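Local coordinates for protein fusion DH (Streptomyces sp. MJ635-86F5, PDB 6K97) that joins, as an engineered fusion, the two parts of a split polyketide synthase dehydratase that probably removes water from polyketide intermediates in cremimycin biosynthesis, at residues H59-D64 and S241-E246; D87-D92 and G124-T129; A308-A311 and A315-S318. One frame throughout, in Å; residues are numbered along the deposited sequence.

Interaction 1: residues H59-D64 and S241-E246; sequences HPWLAD and SSPKPE
Trp61 lays one face of its indole against Ser242 and Pro243, whose extended backbone runs past it in the second part of this engineered fusion. Pro243 CD sits over that face, 3.8 Å from the centroid of the Trp61 five-membered ring. Ser242 CB lies over the same face at 4.1 Å from the centroid of the Trp61 five-membered ring, and both are CH-pi contacts. The proline ring crosses the indole at about a right angle, its CD coming within 3.5 Å of Trp61 NE1. A broad aromatic suits this place because its pi face accepts the slightly polarised C-H groups next to nitrogen or oxygen, while proline, whose ring restricts phi, suits the extended loop here. Trp61 CG lies between its own backbone N and carbonyl carbon (chi1 62°), which swings the ring toward the 241-246 loop. Leu62 CD2, from the next residue, lies over the opposite face, so the indole has aliphatic carbon on both faces. Ser241 adds its carbonyl, with O 3.5 Å from Trp61 CB. The contact runs between the loop joining strands 48-55 and 65-67, in the first part of the fusion, and the loop leading from strand 229-235 into helix 252-266, in the second, where His251 meets the indole edge-to-face.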
loop_
_atom_site.group_PDB
_atom_site.type_symbol
_atom_site.label_atom_id
_atom_site.label_comp_id
_atom_site.label_asym_id
_atom_site.label_seq_id
_atom_site.Cartn_x
_atom_site.Cartn_y
_atom_site.Cartn_z
ATOM N N HIS A 59 -15.243 14.421 -8.719
ATOM C CA HIS A 59 -16.434 13.820 -8.103
ATOM C C HIS A 59 -17.439 14.898 -7.735
ATOM O O HIS A 59 -17.774 15.062 -6.568
ATOM C CB HIS A 59 -16.080 13.004 -6.841
ATOM C CG HIS A 59 -15.447 11.676 -7.116
ATOM N ND1 HIS A 59 -14.125 11.408 -6.820
ATOM C CD2 HIS A 59 -15.955 10.529 -7.630
ATOM C CE1 HIS A 59 -13.843 10.157 -7.151
ATOM N NE2 HIS A 59 -14.940 9.601 -7.641
ATOM N N PRO A 60 -17.961 15.612 -8.735
ATOM C CA PRO A 60 -18.795 16.773 -8.387
ATOM C C PRO A 60 -20.077 16.434 -7.620
ATOM O O PRO A 60 -20.607 17.280 -6.915
ATOM C CB PRO A 60 -19.125 17.412 -9.754
ATOM C CG PRO A 60 -18.266 16.717 -10.760
ATOM C CD PRO A 60 -17.876 15.397 -10.192
ATOM N N TRP A 61 -20.561 15.212 -7.730
ATOM C CA TRP A 61 -21.698 14.800 -6.893
ATOM C C TRP A 61 -21.478 15.018 -5.387
ATOM O O TRP A 61 -22.436 15.357 -4.664
ATOM C CB TRP A 61 -22.077 13.354 -7.134
ATOM C CG TRP A 61 -21.037 12.379 -6.807
ATOM C CD1 TRP A 61 -19.911 12.112 -7.529
ATOM C CD2 TRP A 61 -21.031 11.468 -5.712
ATOM N NE1 TRP A 61 -19.206 11.078 -6.949
ATOM C CE2 TRP A 61 -19.859 10.678 -5.824
ATOM C CE3 TRP A 61 -21.896 11.242 -4.653
ATOM C CZ2 TRP A 61 -19.511 9.720 -4.908
ATOM C CZ3 TRP A 61 -21.566 10.250 -3.737
ATOM C CH2 TRP A 61 -20.379 9.508 -3.864
ATOM N N LEU A 62 -20.233 14.868 -4.926
ATOM C CA LEU A 62 -19.950 15.071 -3.514
ATOM C C LEU A 62 -20.195 16.529 -3.074
ATOM O O LEU A 62 -20.394 16.797 -1.895
ATOM C CB LEU A 62 -18.529 14.594 -3.153
ATOM C CG LEU A 62 -18.399 13.095 -3.308
ATOM C CD1 LEU A 62 -16.977 12.602 -3.064
ATOM C CD2 LEU A 62 -19.345 12.394 -2.373
ATOM N N ALA A 63 -20.181 17.461 -4.010
ATOM C CA ALA A 63 -20.503 18.859 -3.678
ATOM C C ALA A 63 -21.917 18.966 -3.160
ATOM O O ALA A 63 -22.200 19.855 -2.410
ATOM C CB ALA A 63 -20.311 19.792 -4.882
ATOM N N ASP A 64 -22.800 18.036 -3.505
ATOM C CA ASP A 64 -24.183 18.120 -2.996
ATOM C C ASP A 64 -24.341 17.672 -1.523
ATOM O O ASP A 64 -25.487 17.650 -1.013
ATOM C CB ASP A 64 -25.149 17.332 -3.894
ATOM C CG ASP A 64 -25.330 17.962 -5.265
ATOM O OD1 ASP A 64 -24.969 19.150 -5.392
ATOM O OD2 ASP A 64 -25.800 17.252 -6.220
ATOM N N SER A 241 -25.641 12.677 -12.769
ATOM C CA SER A 241 -24.586 13.471 -12.142
ATOM C C SER A 241 -23.704 12.747 -11.104
ATOM O O SER A 241 -22.846 13.396 -10.497
ATOM C CB SER A 241 -25.198 14.747 -11.543
ATOM O OG SER A 241 -25.491 15.692 -12.559
ATOM N N SER A 242 -23.900 11.438 -10.882
ATOM C CA SER A 242 -22.903 10.625 -10.111
ATOM C C SER A 242 -22.442 9.424 -10.928
ATOM O O SER A 242 -22.970 9.220 -12.011
ATOM C CB SER A 242 -23.427 10.206 -8.703
ATOM O OG SER A 242 -24.845 10.199 -8.592
ATOM N N PRO A 243 -21.437 8.654 -10.432
ATOM C CA PRO A 243 -21.295 7.330 -10.926
ATOM C C PRO A 243 -22.571 6.603 -10.576
ATOM O O PRO A 243 -23.237 6.933 -9.591
ATOM C CB PRO A 243 -20.110 6.755 -10.120
ATOM C CG PRO A 243 -19.412 7.947 -9.586
ATOM C CD PRO A 243 -20.559 8.854 -9.276
ATOM N N LYS A 244 -22.932 5.640 -11.401
ATOM C CA LYS A 244 -24.161 4.901 -11.201
ATOM C C LYS A 244 -24.149 4.036 -9.940
ATOM O O LYS A 244 -23.108 3.494 -9.535
ATOM C CB LYS A 244 -24.411 4.055 -12.422
ATOM C CG LYS A 244 -24.409 4.826 -13.722
ATOM C CD LYS A 244 -25.419 5.942 -13.601
ATOM C CE LYS A 244 -25.941 6.354 -14.968
ATOM N NZ LYS A 244 -26.954 7.435 -14.807
ATOM N N PRO A 245 -25.315 3.877 -9.309
ATOM C CA PRO A 245 -25.413 3.031 -8.087
ATOM C C PRO A 245 -24.986 1.570 -8.304
ATOM O O PRO A 245 -24.368 0.931 -7.408
ATOM C CB PRO A 245 -26.885 3.143 -7.686
ATOM C CG PRO A 245 -27.609 3.667 -8.901
ATOM C CD PRO A 245 -26.615 4.458 -9.701
ATOM N N GLU A 246 -25.167 1.085 -9.519
ATOM C CA GLU A 246 -24.672 -0.239 -9.905
ATOM C C GLU A 246 -23.141 -0.394 -9.750
ATOM O O GLU A 246 -22.601 -1.532 -9.671
ATOM C CB GLU A 246 -25.130 -0.567 -11.350
ATOM C CG GLU A 246 -26.650 -0.715 -11.513
ATOM C CD GLU A 246 -27.420 0.607 -11.582
ATOM O OE1 GLU A 246 -26.808 1.695 -11.428
ATOM O OE2 GLU A 246 -28.648 0.601 -11.680
#

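Interaction 2: residues D87-D92 and G124-T129; sequences DIAGCD and GARSLT
Arg126 reaches across to Ala89 and Cys91, both just past the end of helix 75-88, and has the largest share of this surface contact in the first part of the fusion. Ala89 CB lies over one face of the guanidinium, 4.1 Å from Arg126 NE, whereas Cys91 SG comes in at the edge near the guanidinium plane and also touches the aliphatic shaft, 3.9 Å from Arg126 CD. Cys91 SG also approaches Gly124 O at 4.2 Å. The arginine chain is extended from CG to NE, with CG anti to the carbonyl carbon (chi1 -62°), which carries the charged end from strand 126-134 to the helix end. NH1 hydrogen-bonds to Gly46 O and Gly118 O, in the loops that follow strands 39-42 and 110-117.

The helix end is shaped by a Schellman motif: Gly90, with the positive phi that glycine tolerates best, bends the chain, Cys91 N bonds Ala86 O, and Gly90 N bonds Asp87 O at 3.3 Å. That reversal sets Ala89 and Cys91 toward the strand. Ile148 of the adjoining strand 141-149 and Tyr48 of strand 48-55 also touch the arginine. A leucine in place of Arg126 would probably leave the carbonyls of Gly46 and Gly118 without their shared donor. The methyl and the sulfur can lie against the flat guanidinium and its aliphatic shaft without competing for its hydrogen bonds, so what passes between the two segments is van der Waals contact, with the hydrogen bonding of the guanidinium directed to backbone carbonyls beyond them.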
loop_
_atom_site.group_PDB
_atom_site.type_symbol
_atom_site.label_atom_id
_atom_site.label_comp_id
_atom_site.label_asym_id
_atom_site.label_seq_id
_atom_site.Cartn_x
_atom_site.Cartn_y
_atom_site.Cartn_z
ATOM N N ASP A 87 -15.446 -6.727 1.348
ATOM C CA ASP A 87 -15.603 -7.559 0.236
ATOM C C ASP A 87 -14.237 -8.169 -0.207
ATOM O O ASP A 87 -14.111 -9.374 -0.326
ATOM C CB ASP A 87 -16.264 -6.764 -0.867
ATOM C CG ASP A 87 -16.494 -7.574 -2.124
ATOM O OD1 ASP A 87 -16.878 -8.720 -2.013
ATOM O OD2 ASP A 87 -16.266 -7.056 -3.236
ATOM N N ILE A 88 -13.199 -7.367 -0.359
ATOM C CA ILE A 88 -11.959 -7.925 -0.858
ATOM C C ILE A 88 -11.316 -8.870 0.145
ATOM O O ILE A 88 -10.699 -9.880 -0.236
ATOM C CB ILE A 88 -11.000 -6.810 -1.240
ATOM C CG1 ILE A 88 -11.607 -5.937 -2.366
ATOM C CG2 ILE A 88 -9.668 -7.357 -1.670
ATOM C CD1 ILE A 88 -11.921 -6.700 -3.626
ATOM N N ALA A 89 -11.481 -8.583 1.424
ATOM C CA ALA A 89 -10.913 -9.414 2.506
ATOM C C ALA A 89 -11.791 -10.568 2.971
ATOM O O ALA A 89 -11.477 -11.177 3.972
ATOM C CB ALA A 89 -10.603 -8.544 3.699
ATOM N N GLY A 90 -12.909 -10.852 2.315
ATOM C CA GLY A 90 -13.719 -12.007 2.737
ATOM C C GLY A 90 -14.506 -11.845 4.050
ATOM O O GLY A 90 -14.906 -12.853 4.656
ATOM N N CYS A 91 -14.826 -10.620 4.468
ATOM C CA CYS A 91 -15.652 -10.456 5.693
ATOM C C CYS A 91 -17.108 -10.110 5.406
ATOM O O CYS A 91 -17.409 -9.306 4.544
ATOM C CB CYS A 91 -15.062 -9.390 6.619
ATOM S SG CYS A 91 -13.369 -9.655 7.127
ATOM N N ASP A 92 -18.014 -10.668 6.188
ATOM C CA ASP A 92 -19.479 -10.516 5.946
ATOM C C ASP A 92 -20.081 -9.229 6.461
ATOM O O ASP A 92 -21.200 -8.875 6.121
ATOM C CB ASP A 92 -20.233 -11.670 6.626
ATOM C CG ASP A 92 -19.947 -13.044 5.982
ATOM O OD1 ASP A 92 -19.619 -13.097 4.768
ATOM O OD2 ASP A 92 -20.078 -14.056 6.718
ATOM N N GLY A 124 -11.438 -14.313 13.119
ATOM C CA GLY A 124 -11.636 -13.731 11.760
ATOM C C GLY A 124 -11.870 -12.218 11.683
ATOM O O GLY A 124 -12.043 -11.672 10.610
ATOM N N ALA A 125 -11.893 -11.548 12.827
ATOM C CA ALA A 125 -12.069 -10.103 12.881
ATOM C C ALA A 125 -10.748 -9.396 12.569
ATOM O O ALA A 125 -9.677 -9.863 12.936
ATOM C CB ALA A 125 -12.566 -9.672 14.245
ATOM N N ARG A 126 -10.877 -8.232 11.927
ATOM C CA ARG A 126 -9.757 -7.411 11.494
ATOM C C ARG A 126 -9.978 -5.957 11.889
ATOM O O ARG A 126 -11.053 -5.465 11.757
ATOM C CB ARG A 126 -9.638 -7.479 9.990
ATOM C CG ARG A 126 -9.354 -8.873 9.423
ATOM C CD ARG A 126 -9.590 -8.848 7.918
ATOM N NE ARG A 126 -9.287 -10.098 7.230
ATOM C CZ ARG A 126 -8.106 -10.404 6.722
ATOM N NH1 ARG A 126 -7.083 -9.563 6.796
ATOM N NH2 ARG A 126 -7.955 -11.516 6.102
ATOM N N SER A 127 -8.942 -5.263 12.315
ATOM C CA SER A 127 -9.066 -3.833 12.506
ATOM C C SER A 127 -9.164 -3.151 11.115
ATOM O O SER A 127 -8.705 -3.673 10.093
ATOM C CB SER A 127 -7.850 -3.318 13.206
ATOM O OG SER A 127 -6.801 -3.303 12.246
ATOM N N LEU A 128 -9.753 -1.990 11.092
ATOM C CA LEU A 128 -9.905 -1.219 9.865
ATOM C C LEU A 128 -9.713 0.272 10.216
ATOM O O LEU A 128 -10.225 0.706 11.220
ATOM C CB LEU A 128 -11.293 -1.435 9.251
ATOM C CG LEU A 128 -11.585 -0.636 7.983
ATOM C CD1 LEU A 128 -12.378 -1.439 6.974
ATOM C CD2 LEU A 128 -12.297 0.672 8.275
ATOM N N THR A 129 -9.007 1.015 9.381
ATOM C CA THR A 129 -8.855 2.466 9.521
ATOM C C THR A 129 -8.927 3.195 8.184
ATOM O O THR A 129 -8.456 2.674 7.187
ATOM C CB THR A 129 -7.473 2.799 10.107
ATOM O OG1 THR A 129 -7.242 1.907 11.187
ATOM C CG2 THR A 129 -7.406 4.186 10.603
#

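Interaction 3: residues A308-A311 and A315-S318; sequences AVDA and AVVS
The flat peptide carbonyl of Ala308 meets two neighbouring amides of Val316 and Val317 in the opposite strand. Val316 N approaches in the carbonyl plane at 2.8 Å from Ala308 O, and its N-H points at the oxygen at 165°. Val317 N lies farther off, 3.3 Å from Ala308 O, and is tilted 16° out of that plane. In return Ala308 N donates to Val317 O at 2.8 Å.

Ala308 and Val317 send their side chains to the same face of the sheet, where Ala308 CB touches Val317 CG1 at 4.0 Å; a small methyl fits beside the branched valine. Farther along, Val316 CG2 packs 3.7 Å from Asp310 CB, and Val309 CG1 rests against Ala315 CA. The Asp310 carboxylate turns to the connecting loop, where OD1 accepts from Asn314 N, a use for which a short acid is well suited.

Between the hydrogen-bonded pair Ala308-Val317 and the non-hydrogen-bonded pair Val309-Ala315 the register slips by one residue. Val316 takes up the extra residue with a near-helical psi of -55°. Two residues facing one across antiparallel strands make a classic beta bulge, here near the turn of the hairpin 303-309/315-327 in the predicted C-terminal hotdog fold, within the second part of the fusion.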
loop_
_atom_site.group_PDB
_atom_site.type_symbol
_atom_site.label_atom_id
_atom_site.label_comp_id
_atom_site.label_asym_id
_atom_site.label_seq_id
_atom_site.Cartn_x
_atom_site.Cartn_y
_atom_site.Cartn_z
ATOM N N ALA A 308 -33.371 -3.003 4.619
ATOM C CA ALA A 308 -33.809 -2.553 3.319
ATOM C C ALA A 308 -33.835 -3.609 2.223
ATOM O O ALA A 308 -32.878 -4.319 2.034
ATOM C CB ALA A 308 -32.936 -1.422 2.897
ATOM N N VAL A 309 -34.901 -3.634 1.452
ATOM C CA VAL A 309 -35.019 -4.492 0.298
ATOM C C VAL A 309 -35.023 -3.586 -0.952
ATOM O O VAL A 309 -35.129 -2.360 -0.826
ATOM C CB VAL A 309 -36.312 -5.348 0.387
ATOM C CG1 VAL A 309 -36.362 -6.121 1.703
ATOM C CG2 VAL A 309 -37.568 -4.469 0.264
ATOM N N ASP A 310 -34.807 -4.159 -2.143
ATOM C CA ASP A 310 -34.783 -3.387 -3.384
ATOM C C ASP A 310 -36.189 -3.428 -3.959
ATOM O O ASP A 310 -37.088 -3.989 -3.329
ATOM C CB ASP A 310 -33.743 -3.939 -4.368
ATOM C CG ASP A 310 -34.028 -5.404 -4.823
ATOM O OD1 ASP A 310 -35.120 -5.976 -4.514
ATOM O OD2 ASP A 310 -33.112 -5.990 -5.479
ATOM N N ALA A 311 -36.397 -2.869 -5.149
ATOM C CA ALA A 311 -37.756 -2.739 -5.722
ATOM C C ALA A 311 -38.444 -4.080 -6.021
ATOM O O ALA A 311 -39.658 -4.116 -6.159
ATOM C CB ALA A 311 -37.736 -1.878 -6.991
ATOM N N ALA A 315 -33.619 -8.687 -0.254
ATOM C CA ALA A 315 -32.945 -8.030 0.853
ATOM C C ALA A 315 -31.606 -7.431 0.359
ATOM O O ALA A 315 -30.847 -8.104 -0.307
ATOM C CB ALA A 315 -32.710 -9.050 1.941
ATOM N N VAL A 316 -31.321 -6.178 0.647
ATOM C CA VAL A 316 -30.100 -5.554 0.160
ATOM C C VAL A 316 -29.155 -5.254 1.302
ATOM O O VAL A 316 -27.984 -5.634 1.249
ATOM C CB VAL A 316 -30.387 -4.241 -0.571
ATOM C CG1 VAL A 316 -29.126 -3.435 -0.840
ATOM C CG2 VAL A 316 -31.118 -4.517 -1.847
ATOM N N VAL A 317 -29.615 -4.517 2.305
ATOM C CA VAL A 317 -28.720 -4.149 3.389
ATOM C C VAL A 317 -29.456 -4.037 4.660
ATOM O O VAL A 317 -30.635 -3.669 4.682
ATOM C CB VAL A 317 -27.984 -2.838 3.081
ATOM C CG1 VAL A 317 -28.944 -1.744 2.769
ATOM C CG2 VAL A 317 -27.085 -2.417 4.218
ATOM N N SER A 318 -28.775 -4.382 5.734
ATOM C CA SER A 318 -29.264 -4.078 7.077
ATOM C C SER A 318 -28.164 -3.415 7.930
ATOM O O SER A 318 -26.967 -3.638 7.678
ATOM C CB SER A 318 -29.812 -5.357 7.729
ATOM O OG SER A 318 -28.792 -6.190 8.155
#

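The three contacts lie well apart: the centres of interactions 1 and 2 are about 26 Å from each other, those of 1 and 3 about 21 Å, and those of 2 and 3 about 22 Å, and none touches another. Along the chain interaction 2 is nested inside the long loop closed by interaction 1, and interaction 3 follows both. Interaction 2 joins a helix end to strand 126-134, interaction 3 lies at the hairpin 303-309/315-327, and both thus reach strands of the antiparallel beta structure. The chain has a double hotdog fold; interactions 2 and 3 each lie within one part, and interaction 1 is a loop-to-loop contact across the engineered fusion.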